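Local coordinates for mitochondrial enolase superfamily member 1 (Homo sapiens, PDB 4A35), which catalyses the magnesium-dependent dehydration of L-fuconate to 2-keto-3-deoxy-L-fuconate in the catabolism of L-fucose, at residues K51-T56 and W127-G132; M146-I151 and E167-G172; E263-L268 and K293-L298. One frame throughout, in Å; residues are numbered along the deposited sequence. Where two conformers were deposited one is given.

In the fold
Followed from the N terminus, the chain makes the three contacts in series: each loop closes before the next one opens, so none nests or crosses. Contact 1 closes the first loop, largely helical, by bringing the end of helix 110-131 back to strand 52-58 of the N-terminal domain. Contact 2 closes a much shorter loop between the consecutive helices 144-148 and 162-171. The two touch, since W127 CH2 lies 3.6 Å from M146 CE, and their centres are about 21 Å apart. Contact 3 joins helices 258-268 and 285-295 of the barrel domain, closing a loop that contains strand 275-277; it lies across the chain's centre from contact 1, their centres about 44 Å apart.

Contact 1 (K51-T56 and W127-G132); sequences KGCGIT and WAKQEG
K129 reaches from the last turn of its helix to the backbone of K51, and its ammonium donates a hydrogen bond from NZ to K51 O at 3.0 Å. The C=O...donor angle is 155°, and NZ sits 25° out of the carbonyl plane. The close-packed part is the path of the lysine arm: the chain is extended beyond CG, and its CD passes 3.3 Å from K51 O before the ammonium arrives. C53 SG lies 3.9 Å from K129 NZ, near the bonded carbonyl, at no more than a packing distance. In the N-terminal domain of the mandelate racemase family, this ties helix 110-131 to strand 52-58, an edge strand of the three-stranded antiparallel sheet. D125, one turn earlier on the helix, joins in: its OD2 forms a salt bridge with K129 NZ and accepts the backbone N-H of C53, while E418 supplies a second carboxylate to the ammonium. Were K129 shortened to an alanine, K51 O would probably lose this donor, and D125 and E418 the cation that both pair with. The looser side is wet. Water 1 bridges the two segments, accepting from K51 N at 2.9 Å and from K129 NZ at 3.0 Å, while the K51 side chain heads away from the helix, exposed, with NZ in no more than a long, weak ion pair with E43.

Contact 2 (M146-I151 and E167-G172); sequences MLVSCI and EILQKG
L169 of helix 162-171 meets L147 and V148 of helix 144-148, so the contact is a small helix-helix packing between two consecutive helices of the chain. The backbones stand well apart, the nearest CA pair being L147 and L169 at 9.0 Å, and the gap is spanned by side chains.

Apolar contact accounts for all of the touching. A single methyl, L169 CD1, meets both partners: V148 CG1 at 3.8 Å and L147 CD2 at 3.9 Å. The leucines cross at about a right angle, whereas V148 and L169 run past each other in opposite directions. With CG anti to the backbone N (chi1 -166°), the L147 side chain carries CD2 to that methyl. V148 was modelled in two conformers, and its part is correspondingly less certain. F372 of helix 362-377 packs on both leucines, which joins this pair to the body of the barrel domain, and V148 also rests on A165 and L166.

Hydrogen bonding is local to each segment, and none crosses. Beyond V148 the chain makes a type I turn to I151, closed by I151 N to V148 O at 3.0 Å. R90 holds the turn through the backbone of S149 and, by its guanidinium, through I151 O, while N337 reaches C150 O. S149 is a known phosphorylation site, unmodified here. Its hydroxyl turns back toward the preceding helical turn, where S149 OG donates to M146 O at 2.7 Å with a C=O...donor angle of 130°.

Contact 3 (E263-L268 and K293-L298); sequences EWMSKL and KALVPL
In the TIM-barrel domain of the enolase superfamily, helices 258-268 and 285-295 are successive outer helices flanking strand 275-277, and M265 meets L295 where they pack side by side. The pair has the closest CA atoms across the segments, 7.8 Å apart. L295 presents both branches of its fork to the near end of the methionine: CD1 is 3.6 Å from M265 CB, and CD2 is 3.9 Å from the same atom. The two side chains cross at about a right angle. M265 then folds, bent at chi2 (-52°) and again at chi3 (-56°), and it packs on I276 and M250, the neighbours in sequence of the magnesium ligands E277 and D251. Since L295 also touches I276, the M265-L295 pair is buried against strand 275-277. The M265 side chain is about 9 Å from those of D251 and E277 and about 13 Å from a bound magnesium ion, so it does not coordinate the metal.

Toward solvent the packing thins: L298, in the 3-10 segment 296-298, brings CD1 to 4.3 Å from S266 CA, and both residues are exposed. Farther round the first helix, W264 O accepts from two backbone donors, L268 N and K267 N. On its outer surface, a salt bridge between residues one helical turn apart joins K267 NZ to E263 OE2 at 3.2 Å.

Contact 1 (K51-T56 and W127-G132)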
# COMPACT_ATOMS: atom_id res chain seq x y z
N LYS A 51 -20.42 -23.87 -3.09
CA LYS A 51 -20.10 -22.55 -2.52
C LYS A 51 -18.70 -22.16 -2.85
O LYS A 51 -17.83 -23.03 -3.01
CB LYS A 51 -20.31 -22.54 -1.00
CG LYS A 51 -21.75 -22.85 -0.61
CD LYS A 51 -21.92 -22.92 0.89
CE LYS A 51 -23.30 -23.42 1.21
NZ LYS A 51 -23.64 -23.24 2.64
N GLY A 52 -18.49 -20.86 -3.02
CA GLY A 52 -17.17 -20.31 -3.24
C GLY A 52 -16.59 -19.87 -1.91
O GLY A 52 -17.20 -19.07 -1.19
N CYS A 53 -15.42 -20.43 -1.55
CA CYS A 53 -14.73 -20.06 -0.32
C CYS A 53 -13.46 -19.26 -0.65
O CYS A 53 -12.74 -19.59 -1.59
CB CYS A 53 -14.43 -21.29 0.51
SG CYS A 53 -15.87 -22.35 0.81
N GLY A 54 -13.18 -18.27 0.15
CA GLY A 54 -12.01 -17.44 -0.10
C GLY A 54 -11.38 -17.03 1.20
O GLY A 54 -12.06 -16.93 2.24
N ILE A 55 -10.08 -16.79 1.15
CA ILE A 55 -9.30 -16.31 2.28
C ILE A 55 -8.31 -15.24 1.86
O ILE A 55 -7.93 -15.11 0.68
CB ILE A 55 -8.50 -17.48 2.98
CG1 ILE A 55 -7.48 -18.14 1.99
CG2 ILE A 55 -9.40 -18.51 3.72
CD1 ILE A 55 -6.34 -19.01 2.64
N THR A 56 -7.88 -14.48 2.86
CA THR A 56 -6.71 -13.63 2.85
C THR A 56 -6.07 -13.82 4.21
O THR A 56 -6.79 -13.97 5.19
CB THR A 56 -6.89 -12.19 2.41
OG1 THR A 56 -5.56 -11.69 2.15
CG2 THR A 56 -7.58 -11.31 3.48
N TRP A 127 -15.95 -21.02 -9.30
CA TRP A 127 -15.85 -21.31 -10.73
C TRP A 127 -15.22 -22.71 -10.93
O TRP A 127 -15.79 -23.55 -11.64
CB TRP A 127 -14.99 -20.19 -11.41
CG TRP A 127 -14.85 -20.34 -12.90
CD1 TRP A 127 -15.61 -21.11 -13.73
CD2 TRP A 127 -13.88 -19.69 -13.73
NE1 TRP A 127 -15.17 -21.00 -15.02
CE2 TRP A 127 -14.16 -20.07 -15.07
CE3 TRP A 127 -12.90 -18.70 -13.51
CZ2 TRP A 127 -13.39 -19.62 -16.15
CZ3 TRP A 127 -12.17 -18.22 -14.59
CH2 TRP A 127 -12.43 -18.66 -15.89
N ALA A 128 -14.07 -22.97 -10.27
CA ALA A 128 -13.36 -24.26 -10.41
C ALA A 128 -14.26 -25.41 -9.93
O ALA A 128 -14.39 -26.42 -10.62
CB ALA A 128 -12.05 -24.24 -9.65
N LYS A 129 -14.98 -25.21 -8.83
CA LYS A 129 -15.92 -26.24 -8.35
C LYS A 129 -17.07 -26.49 -9.34
O LYS A 129 -17.43 -27.65 -9.56
CB LYS A 129 -16.51 -25.87 -6.97
CG LYS A 129 -15.53 -25.99 -5.79
CD LYS A 129 -16.19 -25.42 -4.52
CE LYS A 129 -15.37 -25.81 -3.29
NZ LYS A 129 -15.76 -25.00 -2.09
N GLN A 130 -17.68 -25.41 -9.91
CA GLN A 130 -18.79 -25.60 -10.87
C GLN A 130 -18.28 -26.34 -12.13
O GLN A 130 -19.05 -27.10 -12.75
CB GLN A 130 -19.45 -24.29 -11.26
CG GLN A 130 -20.26 -23.65 -10.13
CD GLN A 130 -21.21 -22.62 -10.69
OE1 GLN A 130 -21.13 -22.23 -11.86
NE2 GLN A 130 -22.14 -22.14 -9.87
N GLU A 131 -16.98 -26.15 -12.48
CA GLU A 131 -16.33 -26.82 -13.62
C GLU A 131 -15.81 -28.25 -13.26
O GLU A 131 -15.42 -29.00 -14.17
CB GLU A 131 -15.17 -25.96 -14.18
CG GLU A 131 -15.60 -24.59 -14.70
CD GLU A 131 -16.30 -24.47 -16.04
OE1 GLU A 131 -16.84 -25.49 -16.52
OE2 GLU A 131 -16.28 -23.37 -16.63
N GLY A 132 -15.84 -28.61 -11.97
CA GLY A 132 -15.45 -29.93 -11.48
C GLY A 132 -13.97 -30.19 -11.61
O GLY A 132 -13.55 -31.32 -11.87
O HOH W 1 -18.67 -25.88 -1.90

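Contact 2 (M146-I151 and E167-G172)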
# COMPACT_ATOMS: atom_id res chain seq x y z
N MET A 146 -8.71 -16.99 -23.43
CA MET A 146 -9.61 -16.96 -22.27
C MET A 146 -8.81 -16.56 -21.04
O MET A 146 -9.27 -15.71 -20.27
CB MET A 146 -10.32 -18.32 -22.06
CG MET A 146 -11.14 -18.42 -20.75
SD MET A 146 -12.50 -17.24 -20.80
CE MET A 146 -13.08 -17.34 -19.16
N LEU A 147 -7.66 -17.19 -20.83
CA LEU A 147 -6.82 -16.86 -19.67
C LEU A 147 -6.41 -15.35 -19.69
O LEU A 147 -6.59 -14.66 -18.70
CB LEU A 147 -5.59 -17.79 -19.64
CG LEU A 147 -4.83 -17.74 -18.28
CD1 LEU A 147 -4.31 -19.08 -17.89
CD2 LEU A 147 -3.73 -16.68 -18.27
N VAL A 148 -5.91 -14.84 -20.85
CA VAL A 148 -5.49 -13.42 -20.90
C VAL A 148 -6.71 -12.49 -20.69
O VAL A 148 -6.55 -11.41 -20.08
CB VAL A 148 -4.65 -13.02 -22.14
CG1 VAL A 148 -3.35 -13.82 -22.21
CG2 VAL A 148 -5.45 -13.16 -23.43
N SER A 149 -7.95 -12.93 -21.05
CA SER A 149 -9.18 -12.15 -20.80
C SER A 149 -9.46 -12.01 -19.29
O SER A 149 -10.30 -11.16 -18.93
CB SER A 149 -10.40 -12.75 -21.49
OG SER A 149 -11.04 -13.78 -20.74
N CYS A 150 -8.81 -12.85 -18.40
CA CYS A 150 -9.03 -12.74 -16.94
C CYS A 150 -8.08 -11.73 -16.32
O CYS A 150 -8.22 -11.44 -15.12
CB CYS A 150 -8.85 -14.09 -16.25
SG CYS A 150 -9.94 -15.39 -16.84
N ILE A 151 -7.07 -11.27 -17.09
CA ILE A 151 -6.01 -10.44 -16.54
C ILE A 151 -6.08 -8.97 -16.91
O ILE A 151 -6.24 -8.62 -18.08
CB ILE A 151 -4.62 -11.03 -17.00
CG1 ILE A 151 -4.40 -12.49 -16.51
CG2 ILE A 151 -3.48 -10.10 -16.57
CD1 ILE A 151 -3.31 -13.19 -17.36
N GLU A 167 1.85 -15.25 -26.46
CA GLU A 167 3.02 -15.94 -27.01
C GLU A 167 3.63 -16.93 -25.95
O GLU A 167 3.89 -18.11 -26.28
CB GLU A 167 4.05 -14.91 -27.48
CG GLU A 167 5.26 -15.50 -28.19
CD GLU A 167 6.26 -14.43 -28.58
OE1 GLU A 167 5.85 -13.41 -29.18
OE2 GLU A 167 7.46 -14.60 -28.25
N ILE A 168 3.73 -16.49 -24.70
CA ILE A 168 4.26 -17.31 -23.61
C ILE A 168 3.32 -18.54 -23.38
O ILE A 168 3.78 -19.69 -23.27
CB ILE A 168 4.45 -16.47 -22.33
CG1 ILE A 168 5.59 -15.43 -22.51
CG2 ILE A 168 4.72 -17.41 -21.13
CD1 ILE A 168 5.62 -14.34 -21.45
N LEU A 169 2.00 -18.29 -23.44
CA LEU A 169 1.02 -19.37 -23.19
C LEU A 169 0.96 -20.37 -24.37
O LEU A 169 0.73 -21.56 -24.16
CB LEU A 169 -0.37 -18.80 -22.91
CG LEU A 169 -0.44 -18.02 -21.57
CD1 LEU A 169 -1.61 -17.10 -21.57
CD2 LEU A 169 -0.42 -18.98 -20.34
N GLN A 170 1.16 -19.87 -25.60
CA GLN A 170 1.16 -20.75 -26.78
C GLN A 170 2.38 -21.67 -26.71
O GLN A 170 2.26 -22.89 -26.90
CB GLN A 170 1.15 -19.92 -28.09
CG GLN A 170 -0.27 -19.32 -28.30
CD GLN A 170 -0.36 -18.24 -29.35
OE1 GLN A 170 0.66 -17.71 -29.83
NE2 GLN A 170 -1.59 -17.83 -29.68
N LYS A 171 3.53 -21.10 -26.37
CA LYS A 171 4.79 -21.84 -26.22
C LYS A 171 4.65 -22.90 -25.09
O LYS A 171 5.14 -24.03 -25.21
CB LYS A 171 5.94 -20.85 -25.93
CG LYS A 171 7.34 -21.41 -26.12
CD LYS A 171 8.35 -20.28 -26.24
CE LYS A 171 9.77 -20.75 -26.09
NZ LYS A 171 10.74 -19.69 -26.48
N GLY A 172 3.91 -22.52 -24.03
CA GLY A 172 3.67 -23.37 -22.87
C GLY A 172 2.78 -24.57 -23.17
O GLY A 172 2.68 -25.48 -22.33

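Contact 3 (E263-L268 and K293-L298)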
# COMPACT_ATOMS: atom_id res chain seq x y z
N GLU A 263 26.27 -5.64 4.93
CA GLU A 263 27.24 -5.95 5.99
C GLU A 263 26.87 -7.24 6.77
O GLU A 263 27.73 -8.11 7.03
CB GLU A 263 27.34 -4.74 6.94
CG GLU A 263 28.31 -4.94 8.11
CD GLU A 263 29.75 -5.32 7.79
OE1 GLU A 263 30.22 -5.04 6.66
OE2 GLU A 263 30.41 -5.89 8.69
N TRP A 264 25.63 -7.33 7.18
CA TRP A 264 25.10 -8.48 7.92
C TRP A 264 25.27 -9.78 7.09
O TRP A 264 25.79 -10.79 7.59
CB TRP A 264 23.63 -8.21 8.26
CG TRP A 264 23.11 -9.03 9.39
CD1 TRP A 264 22.92 -10.39 9.40
CD2 TRP A 264 22.45 -8.53 10.56
NE1 TRP A 264 22.24 -10.76 10.52
CE2 TRP A 264 21.94 -9.64 11.26
CE3 TRP A 264 22.30 -7.24 11.12
CZ2 TRP A 264 21.24 -9.51 12.48
CZ3 TRP A 264 21.65 -7.12 12.35
CH2 TRP A 264 21.11 -8.25 13.00
N MET A 265 24.93 -9.71 5.80
CA MET A 265 25.03 -10.87 4.90
C MET A 265 26.47 -11.28 4.63
O MET A 265 26.74 -12.47 4.41
CB MET A 265 24.25 -10.65 3.60
CG MET A 265 22.73 -10.75 3.80
SD MET A 265 22.21 -12.28 4.66
CE MET A 265 22.96 -13.54 3.54
N SER A 266 27.42 -10.31 4.67
CA SER A 266 28.85 -10.62 4.50
C SER A 266 29.32 -11.54 5.64
O SER A 266 30.21 -12.37 5.43
CB SER A 266 29.70 -9.35 4.47
OG SER A 266 29.89 -8.84 5.77
N LYS A 267 28.70 -11.41 6.84
CA LYS A 267 29.04 -12.20 8.03
C LYS A 267 28.34 -13.59 8.02
O LYS A 267 28.84 -14.55 8.63
CB LYS A 267 28.69 -11.41 9.29
CG LYS A 267 29.67 -10.25 9.48
CD LYS A 267 29.13 -9.22 10.41
CE LYS A 267 30.14 -8.17 10.78
NZ LYS A 267 29.50 -7.06 11.55
N LEU A 268 27.16 -13.67 7.37
CA LEU A 268 26.40 -14.95 7.28
C LEU A 268 26.74 -15.76 6.00
O LEU A 268 26.27 -16.89 5.84
CB LEU A 268 24.87 -14.69 7.32
CG LEU A 268 24.33 -14.16 8.64
CD1 LEU A 268 22.84 -13.87 8.57
CD2 LEU A 268 24.77 -15.05 9.86
N LYS A 293 23.40 -6.53 -6.36
CA LYS A 293 24.69 -6.33 -7.02
C LYS A 293 25.85 -6.60 -6.05
O LYS A 293 26.87 -7.17 -6.45
CB LYS A 293 24.80 -4.92 -7.61
CG LYS A 293 23.89 -4.77 -8.84
CD LYS A 293 24.06 -3.38 -9.50
CE LYS A 293 23.06 -3.11 -10.60
NZ LYS A 293 21.67 -3.12 -10.09
N ALA A 294 25.69 -6.24 -4.78
CA ALA A 294 26.74 -6.45 -3.78
C ALA A 294 26.93 -7.91 -3.37
O ALA A 294 28.06 -8.28 -3.04
CB ALA A 294 26.45 -5.61 -2.54
N LEU A 295 25.83 -8.73 -3.33
CA LEU A 295 25.87 -10.08 -2.82
C LEU A 295 26.02 -11.21 -3.87
O LEU A 295 26.62 -12.22 -3.56
CB LEU A 295 24.66 -10.37 -1.95
CG LEU A 295 24.50 -9.54 -0.66
CD1 LEU A 295 23.36 -10.06 0.13
CD2 LEU A 295 25.77 -9.59 0.21
N VAL A 296 25.51 -11.03 -5.11
CA VAL A 296 25.63 -12.06 -6.19
C VAL A 296 27.15 -12.47 -6.38
O VAL A 296 27.39 -13.68 -6.48
CB VAL A 296 24.84 -11.64 -7.48
CG1 VAL A 296 25.20 -12.52 -8.68
CG2 VAL A 296 23.33 -11.72 -7.20
N PRO A 297 28.15 -11.55 -6.19
CA PRO A 297 29.58 -11.96 -6.19
C PRO A 297 30.00 -12.93 -5.05
O PRO A 297 31.00 -13.64 -5.17
CB PRO A 297 30.31 -10.62 -6.01
CG PRO A 297 29.36 -9.59 -6.54
CD PRO A 297 28.03 -10.09 -6.05
N LEU A 298 29.24 -12.95 -3.94
CA LEU A 298 29.46 -13.89 -2.83
C LEU A 298 28.70 -15.20 -3.10
O LEU A 298 28.74 -16.11 -2.28
CB LEU A 298 29.01 -13.28 -1.48
CG LEU A 298 29.72 -12.05 -0.98
CD1 LEU A 298 29.09 -11.57 0.30
CD2 LEU A 298 31.24 -12.32 -0.77